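Local coordinates for uncharacterized hypothetical protein FTT_1539c (Francisella tularensis subsp. tularensis, PDB 4QVR) that is of unknown function but carries a probable signal sequence and a DUF6844 domain, and folds as helices packed around two antiparallel sheets, at residues 79-84 and 253-258; 310-315 and 331-336. One frame throughout, in Å; residues are numbered along the deposited sequence.

Contact 1 (79-84 and 253-258)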
ATOM      1  N   THR A  79      10.737  11.222  10.003  1.00 67.14           N
ATOM      2  CA  THR A  79      10.101  12.534   9.752  1.00 69.87           C
ATOM      3  C   THR A  79       8.778  12.660  10.518  1.00 65.62           C
ATOM      4  O   THR A  79       8.084  11.670  10.706  1.00 52.14           O
ATOM      5  CB  THR A  79       9.785  12.765   8.252  1.00 69.84           C
ATOM      6  OG1 THR A  79       8.983  11.678   7.755  1.00 69.72           O
ATOM      7  CG2 THR A  79      11.055  12.874   7.427  1.00 71.92           C
ATOM      8  N   ASP A  80       8.457  13.876  10.969  1.00 67.32           N
ATOM      9  CA  ASP A  80       7.201  14.126  11.682  1.00 68.43           C
ATOM     10  C   ASP A  80       6.045  13.901  10.736  1.00 62.68           C
ATOM     11  O   ASP A  80       6.200  14.118   9.534  1.00 58.23           O
ATOM     12  CB  ASP A  80       7.146  15.562  12.228  1.00 73.34           C
ATOM     13  CG  ASP A  80       8.003  15.754  13.480  1.00 79.96           C
ATOM     14  OD1 ASP A  80       8.421  14.737  14.081  1.00 78.87           O
ATOM     15  OD2 ASP A  80       8.237  16.928  13.879  1.00 86.00           O
ATOM     16  N   SER A  81       4.906  13.453  11.277  1.00 59.67           N
ATOM     17  CA  SER A  81       3.692  13.223  10.489  1.00 60.18           C
ATOM     18  C   SER A  81       2.456  13.851  11.165  1.00 61.83           C
ATOM     19  O   SER A  81       1.487  13.158  11.552  1.00 55.09           O
ATOM     20  CB  SER A  81       3.470  11.726  10.234  1.00 63.09           C
ATOM     21  OG  SER A  81       4.561  11.147   9.521  1.00 68.79           O
ATOM     22  N   LYS A  82       2.496  15.173  11.292  1.00 60.24           N
ATOM     23  CA  LYS A  82       1.396  15.937  11.889  1.00 62.21           C
ATOM     24  C   LYS A  82       0.206  16.019  10.907  1.00 59.67           C
ATOM     25  O   LYS A  82       0.397  15.941   9.701  1.00 60.43           O
ATOM     26  CB  LYS A  82       1.873  17.365  12.226  1.00 63.15           C
ATOM     27  CG  LYS A  82       2.984  17.450  13.272  1.00 68.57           C
ATOM     28  CD  LYS A  82       3.497  18.882  13.410  1.00 72.28           C
ATOM     29  CE  LYS A  82       4.646  18.996  14.400  1.00 77.15           C
ATOM     30  NZ  LYS A  82       4.222  18.671  15.791  1.00 82.24           N
ATOM     31  N   PRO A  83      -1.020  16.162  11.418  1.00 61.71           N
ATOM     32  CA  PRO A  83      -2.124  16.340  10.492  1.00 61.78           C
ATOM     33  C   PRO A  83      -1.862  17.566   9.630  1.00 62.37           C
ATOM     34  O   PRO A  83      -1.477  18.614  10.152  1.00 63.60           O
ATOM     35  CB  PRO A  83      -3.316  16.598  11.417  1.00 62.63           C
ATOM     36  CG  PRO A  83      -2.959  15.883  12.673  1.00 65.67           C
ATOM     37  CD  PRO A  83      -1.485  16.102  12.819  1.00 66.44           C
ATOM     38  N   VAL A  84      -2.065  17.451   8.331  1.00 61.60           N
ATOM     39  CA  VAL A  84      -1.816  18.582   7.457  1.00 66.15           C
ATOM     40  C   VAL A  84      -2.665  19.755   7.907  1.00 68.42           C
ATOM     41  O   VAL A  84      -3.887  19.656   7.942  1.00 67.80           O
ATOM     42  CB  VAL A  84      -2.160  18.264   5.992  1.00 66.97           C
ATOM     43  CG1 VAL A  84      -1.956  19.501   5.128  1.00 64.52           C
ATOM     44  CG2 VAL A  84      -1.339  17.078   5.480  1.00 64.95           C
ATOM     45  N   PRO A 253       5.192   1.640   0.912  1.00 39.56           N
ATOM     46  CA  PRO A 253       4.817   3.016   1.279  1.00 38.55           C
ATOM     47  C   PRO A 253       5.980   3.661   1.979  1.00 38.39           C
ATOM     48  O   PRO A 253       6.704   2.979   2.720  1.00 39.24           O
ATOM     49  CB  PRO A 253       3.661   2.851   2.284  1.00 40.33           C
ATOM     50  CG  PRO A 253       3.424   1.387   2.440  1.00 42.03           C
ATOM     51  CD  PRO A 253       4.278   0.629   1.461  1.00 40.45           C
ATOM     52  N   ILE A 254       6.187   4.950   1.773  0.70 36.96           N
ATOM     53  CA  ILE A 254       7.281   5.603   2.483  0.70 38.92           C
ATOM     54  C   ILE A 254       6.859   6.795   3.296  0.70 36.97           C
ATOM     55  O   ILE A 254       7.573   7.168   4.219  0.70 37.57           O
ATOM     56  CB  ILE A 254       8.475   5.939   1.583  0.70 42.83           C
ATOM     57  CG1 ILE A 254       8.060   6.832   0.428  0.70 41.73           C
ATOM     58  CG2 ILE A 254       9.118   4.644   1.073  0.70 44.31           C
ATOM     59  CD1 ILE A 254       9.259   7.293  -0.363  0.70 47.27           C
ATOM     60  N   LYS A 255       5.681   7.343   2.993  1.00 35.63           N
ATOM     61  CA  LYS A 255       5.151   8.461   3.701  1.00 35.26           C
ATOM     62  C   LYS A 255       3.642   8.523   3.506  1.00 34.22           C
ATOM     63  O   LYS A 255       3.139   8.272   2.410  1.00 34.15           O
ATOM     64  CB  LYS A 255       5.753   9.728   3.087  1.00 41.54           C
ATOM     65  CG  LYS A 255       5.402  11.037   3.799  1.00 41.29           C
ATOM     66  CD  LYS A 255       6.157  11.128   5.116  1.00 43.76           C
ATOM     67  CE  LYS A 255       5.604  12.232   5.991  1.00 46.41           C
ATOM     68  NZ  LYS A 255       6.227  12.192   7.324  1.00 51.56           N
ATOM     69  N   THR A 256       2.906   8.823   4.577  1.00 33.04           N
ATOM     70  CA  THR A 256       1.469   8.999   4.489  1.00 33.08           C
ATOM     71  C   THR A 256       1.155  10.342   5.080  1.00 33.72           C
ATOM     72  O   THR A 256       1.950  10.852   5.860  1.00 32.36           O
ATOM     73  CB  THR A 256       0.688   7.938   5.243  1.00 34.62           C
ATOM     74  OG1 THR A 256       1.242   7.783   6.556  1.00 35.27           O
ATOM     75  CG2 THR A 256       0.781   6.613   4.524  1.00 37.21           C
ATOM     76  N   PHE A 257      -0.008  10.890   4.714  1.00 32.14           N
ATOM     77  CA  PHE A 257      -0.490  12.189   5.174  1.00 34.18           C
ATOM     78  C   PHE A 257      -1.998  12.136   5.412  1.00 34.14           C
ATOM     79  O   PHE A 257      -2.712  11.423   4.701  1.00 31.39           O
ATOM     80  CB  PHE A 257      -0.294  13.265   4.095  1.00 37.13           C
ATOM     81  CG  PHE A 257       1.134  13.506   3.720  1.00 39.05           C
ATOM     82  CD1 PHE A 257       1.897  14.429   4.418  1.00 42.16           C
ATOM     83  CD2 PHE A 257       1.696  12.851   2.648  1.00 39.19           C
ATOM     84  CE1 PHE A 257       3.214  14.665   4.072  1.00 40.79           C
ATOM     85  CE2 PHE A 257       3.005  13.084   2.299  1.00 40.07           C
ATOM     86  CZ  PHE A 257       3.764  13.985   3.016  1.00 41.65           C
ATOM     87  N   VAL A 258      -2.482  12.894   6.387  1.00 33.96           N
ATOM     88  CA  VAL A 258      -3.916  12.902   6.681  1.00 36.61           C
ATOM     89  C   VAL A 258      -4.468  14.312   6.674  1.00 37.49           C
ATOM     90  O   VAL A 258      -3.809  15.239   7.119  1.00 36.82           O
ATOM     91  CB  VAL A 258      -4.248  12.241   8.037  1.00 39.53           C
ATOM     92  CG1 VAL A 258      -3.584  12.960   9.198  1.00 41.51           C
ATOM     93  CG2 VAL A 258      -5.753  12.197   8.251  1.00 43.79           C
TER
HETATM   94  O   HOH W   1      -0.330  14.101   8.064  1.00 44.99           O
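The ammonium group of Lys-255 reaches from a strand into the loop 79-84 and gives three hydrogen bonds there, a compact example of one charged nitrogen bridging three successive residues of an irregular segment. NZ lies 2.8 Å from Thr-79 OG1, 2.9 Å from Asp-80 O and 2.9 Å from Ser-81 OG, so two hydroxyls and a carbonyl share it. It stands above the carbonyl plane of Asp-80, 46° out of it. A bend at chi2 (73°) in an otherwise extended chain turns the lysine toward the loop, and Thr-79 OG1 sits between its own backbone N and carbonyl carbon (chi1 55°), facing the incoming ammonium group. Ser-81 OG is also hydrogen-bonded to Asp-315 OD1, whose carboxylate probably adds to the favourable electrostatic surroundings of the buried lysine.

Backbone bonding takes over further along. Val-84 N donates to Val-258 O at 3.1 Å, and a water links the two chains just before it, donating to Lys-82 O and accepting from Val-258 N, 3.0 Å away. Residues 79-84 and 255-258 run roughly the same way.

The apolar part is thin. Pro-83 CB approaches Val-258 CG1 at 4.3 Å, and Val-84 CG2 touches Phe-257 CB while lying obliquely to the ring.

In the fold, the loop follows helix 67-78 and leads to helix 94-108, whose Leu-98 and Met-102 pack on Phe-257 and whose Ile-97 meets Val-84. Strand 251-261 is an outermost strand of a three-stranded antiparallel sheet, paired with strand 264-273, while Phe-142 and Tyr-134 of helix 134-159 pack against Thr-256 and Val-258.

Contact 2 (310-315 and 331-336)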
ATOM      1  N   GLU A 310       0.871  13.886  18.284  1.00 51.62           N
ATOM      2  CA  GLU A 310       0.505  14.686  17.147  1.00 54.13           C
ATOM      3  C   GLU A 310       1.416  14.344  15.967  1.00 52.18           C
ATOM      4  O   GLU A 310       0.955  14.249  14.854  1.00 53.85           O
ATOM      5  CB  GLU A 310       0.635  16.170  17.483  1.00 56.09           C
ATOM      6  CG  GLU A 310       0.139  17.080  16.372  1.00 60.76           C
ATOM      7  CD  GLU A 310       0.389  18.561  16.637  1.00 65.31           C
ATOM      8  OE1 GLU A 310       1.232  18.895  17.496  1.00 70.38           O
ATOM      9  OE2 GLU A 310      -0.237  19.400  15.952  1.00 69.08           O
ATOM     10  N   ASP A 311       2.706  14.141  16.226  1.00 51.94           N
ATOM     11  CA  ASP A 311       3.645  13.807  15.168  1.00 52.99           C
ATOM     12  C   ASP A 311       3.361  12.453  14.536  1.00 51.99           C
ATOM     13  O   ASP A 311       3.865  12.178  13.458  1.00 51.83           O
ATOM     14  CB  ASP A 311       5.097  13.828  15.689  1.00 56.99           C
ATOM     15  CG  ASP A 311       5.548  15.221  16.160  1.00 62.37           C
ATOM     16  OD1 ASP A 311       5.127  16.219  15.539  1.00 58.46           O
ATOM     17  OD2 ASP A 311       6.336  15.306  17.147  1.00 68.79           O
HETATM   18  N   MSE A 312       2.563  11.609  15.190  1.00 50.52           N
HETATM   19  CA  MSE A 312       2.290  10.272  14.675  1.00 48.62           C
HETATM   20  C   MSE A 312       0.957  10.122  14.022  1.00 45.98           C
HETATM   21  O   MSE A 312       0.656   9.065  13.462  1.00 42.96           O
HETATM   22  CB  MSE A 312       2.198   9.294  15.828  1.00 52.53           C
HETATM   23  CG  MSE A 312       3.333   9.381  16.830  1.00 59.83           C
HETATM   24 SE   MSE A 312       4.880   8.349  16.231  1.00 64.67          SE
HETATM   25  CE  MSE A 312       4.066   6.693  15.552  1.00 62.42           C
HETATM   26  N   MSE A 313       0.130  11.157  14.099  1.00 44.10           N
HETATM   27  CA  MSE A 313      -1.232  11.065  13.606  1.00 42.93           C
HETATM   28  C   MSE A 313      -1.387  10.735  12.147  1.00 41.63           C
HETATM   29  O   MSE A 313      -2.411  10.145  11.746  1.00 36.61           O
HETATM   30  CB  MSE A 313      -1.948  12.381  13.853  1.00 46.95           C
HETATM   31  CG  MSE A 313      -2.337  12.535  15.313  1.00 53.78           C
HETATM   32 SE   MSE A 313      -3.957  11.473  15.770  1.00 60.88          SE
HETATM   33  CE  MSE A 313      -5.232  12.788  15.032  1.00 63.38           C
ATOM     34  N   GLY A 314      -0.381  11.091  11.352  1.00 39.78           N
ATOM     35  CA  GLY A 314      -0.443  10.911   9.902  1.00 39.30           C
ATOM     36  C   GLY A 314       0.153   9.649   9.387  1.00 36.42           C
ATOM     37  O   GLY A 314       0.087   9.391   8.198  1.00 37.66           O
ATOM     38  N   ASP A 315       0.718   8.859  10.299  1.00 39.26           N
ATOM     39  CA  ASP A 315       1.344   7.599   9.998  1.00 35.77           C
ATOM     40  C   ASP A 315       0.364   6.413   9.921  1.00 39.19           C
ATOM     41  O   ASP A 315      -0.210   5.966  10.928  1.00 37.49           O
ATOM     42  CB  ASP A 315       2.385   7.287  11.049  1.00 38.87           C
ATOM     43  CG  ASP A 315       3.580   8.257  11.017  1.00 43.47           C
ATOM     44  OD1 ASP A 315       3.926   8.774   9.920  1.00 39.59           O
ATOM     45  OD2 ASP A 315       4.200   8.461  12.103  1.00 49.14           O
ATOM     46  N   LEU A 331       7.690  -2.119  10.419  1.00 52.73           N
ATOM     47  CA  LEU A 331       6.911  -1.396  11.396  1.00 47.86           C
ATOM     48  C   LEU A 331       5.517  -1.306  10.842  1.00 45.82           C
ATOM     49  O   LEU A 331       5.338  -1.241   9.641  1.00 45.04           O
ATOM     50  CB  LEU A 331       7.446   0.000  11.611  1.00 47.24           C
ATOM     51  CG  LEU A 331       8.888   0.089  12.074  1.00 52.77           C
ATOM     52  CD1 LEU A 331       9.230   1.552  12.324  1.00 56.42           C
ATOM     53  CD2 LEU A 331       9.082  -0.719  13.327  1.00 55.19           C
ATOM     54  N   ALA A 332       4.535  -1.336  11.730  1.00 45.04           N
ATOM     55  CA  ALA A 332       3.139  -1.240  11.369  1.00 45.13           C
ATOM     56  C   ALA A 332       2.499  -0.269  12.332  1.00 48.23           C
ATOM     57  O   ALA A 332       2.618  -0.433  13.559  1.00 47.77           O
ATOM     58  CB  ALA A 332       2.464  -2.578  11.491  1.00 46.29           C
ATOM     59  N   TYR A 333       1.822   0.731  11.774  1.00 44.17           N
ATOM     60  CA  TYR A 333       1.126   1.741  12.561  1.00 45.36           C
ATOM     61  C   TYR A 333      -0.317   1.392  12.765  1.00 46.05           C
ATOM     62  O   TYR A 333      -0.925   0.759  11.921  1.00 54.61           O
ATOM     63  CB  TYR A 333       1.172   3.066  11.833  1.00 42.18           C
ATOM     64  CG  TYR A 333       2.574   3.571  11.571  1.00 44.26           C
ATOM     65  CD1 TYR A 333       3.324   4.135  12.585  1.00 46.77           C
ATOM     66  CD2 TYR A 333       3.131   3.519  10.295  1.00 47.36           C
ATOM     67  CE1 TYR A 333       4.616   4.617  12.351  1.00 49.60           C
ATOM     68  CE2 TYR A 333       4.403   4.020  10.045  1.00 46.62           C
ATOM     69  CZ  TYR A 333       5.146   4.557  11.086  1.00 47.87           C
ATOM     70  OH  TYR A 333       6.409   5.046  10.852  1.00 53.90           O
ATOM     71  N   GLY A 334      -0.890   1.850  13.863  1.00 46.55           N
ATOM     72  CA  GLY A 334      -2.287   1.588  14.154  1.00 43.04           C
ATOM     73  C   GLY A 334      -2.806   2.592  15.135  1.00 42.78           C
ATOM     74  O   GLY A 334      -2.058   3.102  15.943  1.00 42.84           O
ATOM     75  N   GLN A 335      -4.098   2.876  15.071  1.00 43.97           N
ATOM     76  CA  GLN A 335      -4.721   3.838  15.964  1.00 46.13           C
ATOM     77  C   GLN A 335      -6.031   3.294  16.469  1.00 51.57           C
ATOM     78  O   GLN A 335      -6.630   2.447  15.811  1.00 53.63           O
ATOM     79  CB  GLN A 335      -4.971   5.170  15.242  1.00 45.11           C
ATOM     80  CG  GLN A 335      -3.688   5.762  14.716  1.00 46.36           C
ATOM     81  CD  GLN A 335      -3.850   7.077  13.990  1.00 45.20           C
ATOM     82  OE1 GLN A 335      -4.893   7.712  14.022  1.00 47.98           O
ATOM     83  NE2 GLN A 335      -2.785   7.496  13.342  1.00 45.01           N
ATOM     84  N   GLY A 336      -6.458   3.772  17.642  1.00 53.50           N
ATOM     85  CA  GLY A 336      -7.729   3.394  18.232  1.00 56.47           C
ATOM     86  C   GLY A 336      -8.245   4.584  19.022  1.00 62.89           C
ATOM     87  O   GLY A 336      -7.549   5.587  19.148  1.00 61.97           O
TER
HETATM   88  O   HOH W   2      -0.034   6.559  13.559  1.00 40.11           O
HETATM   89  O   HOH W   3      -4.908   9.789  12.208  1.00 52.90           O
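One face of the Tyr-333 ring carries Asp-315 CB, 3.5 Å from the ring centroid and only 8° off the normal, a CH-pi contact. The carboxylate follows over the same ring, stacked with its plane 27° from that of the aromatic group. Met-312, a selenomethionine, bends at chi2 and chi3 to bring CE obliquely to the ring, 3.9 Å from Tyr-333 CE1. The polar ends look elsewhere: Tyr-333 OH bonds to Tyr-304 OH, and Asp-315 uses OD1 for Ser-81 OG and OD2 for a salt bridge to Lys-307.

Met-312 and Asp-315 are the ends of a type I beta turn, which lies at the end of the short helix 309-312 and packs against strand 328-337, an inner strand of a four-stranded antiparallel sheet. Val-445 of the adjacent strand 440-448 also touches Met-312 and Tyr-333.

The amide of Gln-335 bonds to the turn's backbone. With the chain extended beyond CG (chi2 180°), NE2 donates to Met-313 O at 3.1 Å; the acceptor lies in the amide plane, whereas the donor stands above the carbonyl plane. A water accepts from NE2 and donates to Met-312 O and Asp-315 O, while a second donates to Met-313 O and, at 2.8 Å, to Gln-335 OE1.

How the contacts relate
The two contacts follow in series along the chain, contact 1 closing before contact 2 opens, yet their centres lie only about 9 Å apart on the same side of the molecule's centre. Contact 1 uses the edge of the three-stranded sheet, contact 2 the four-stranded one. They meet directly: besides the serine–aspartate bond, Thr-256 OG1 and Gly-314 O are 2.6 Å apart in a probable hydrogen bond. From contact 1 to contact 2, Lys-82 NZ adds a salt bridge to Asp-311 OD1, and backbone bonds join Ser-81 to Asp-311 and Gly-314. The loop after helix 67-78 and the turn 312-315 thus form a connection between the two sheets.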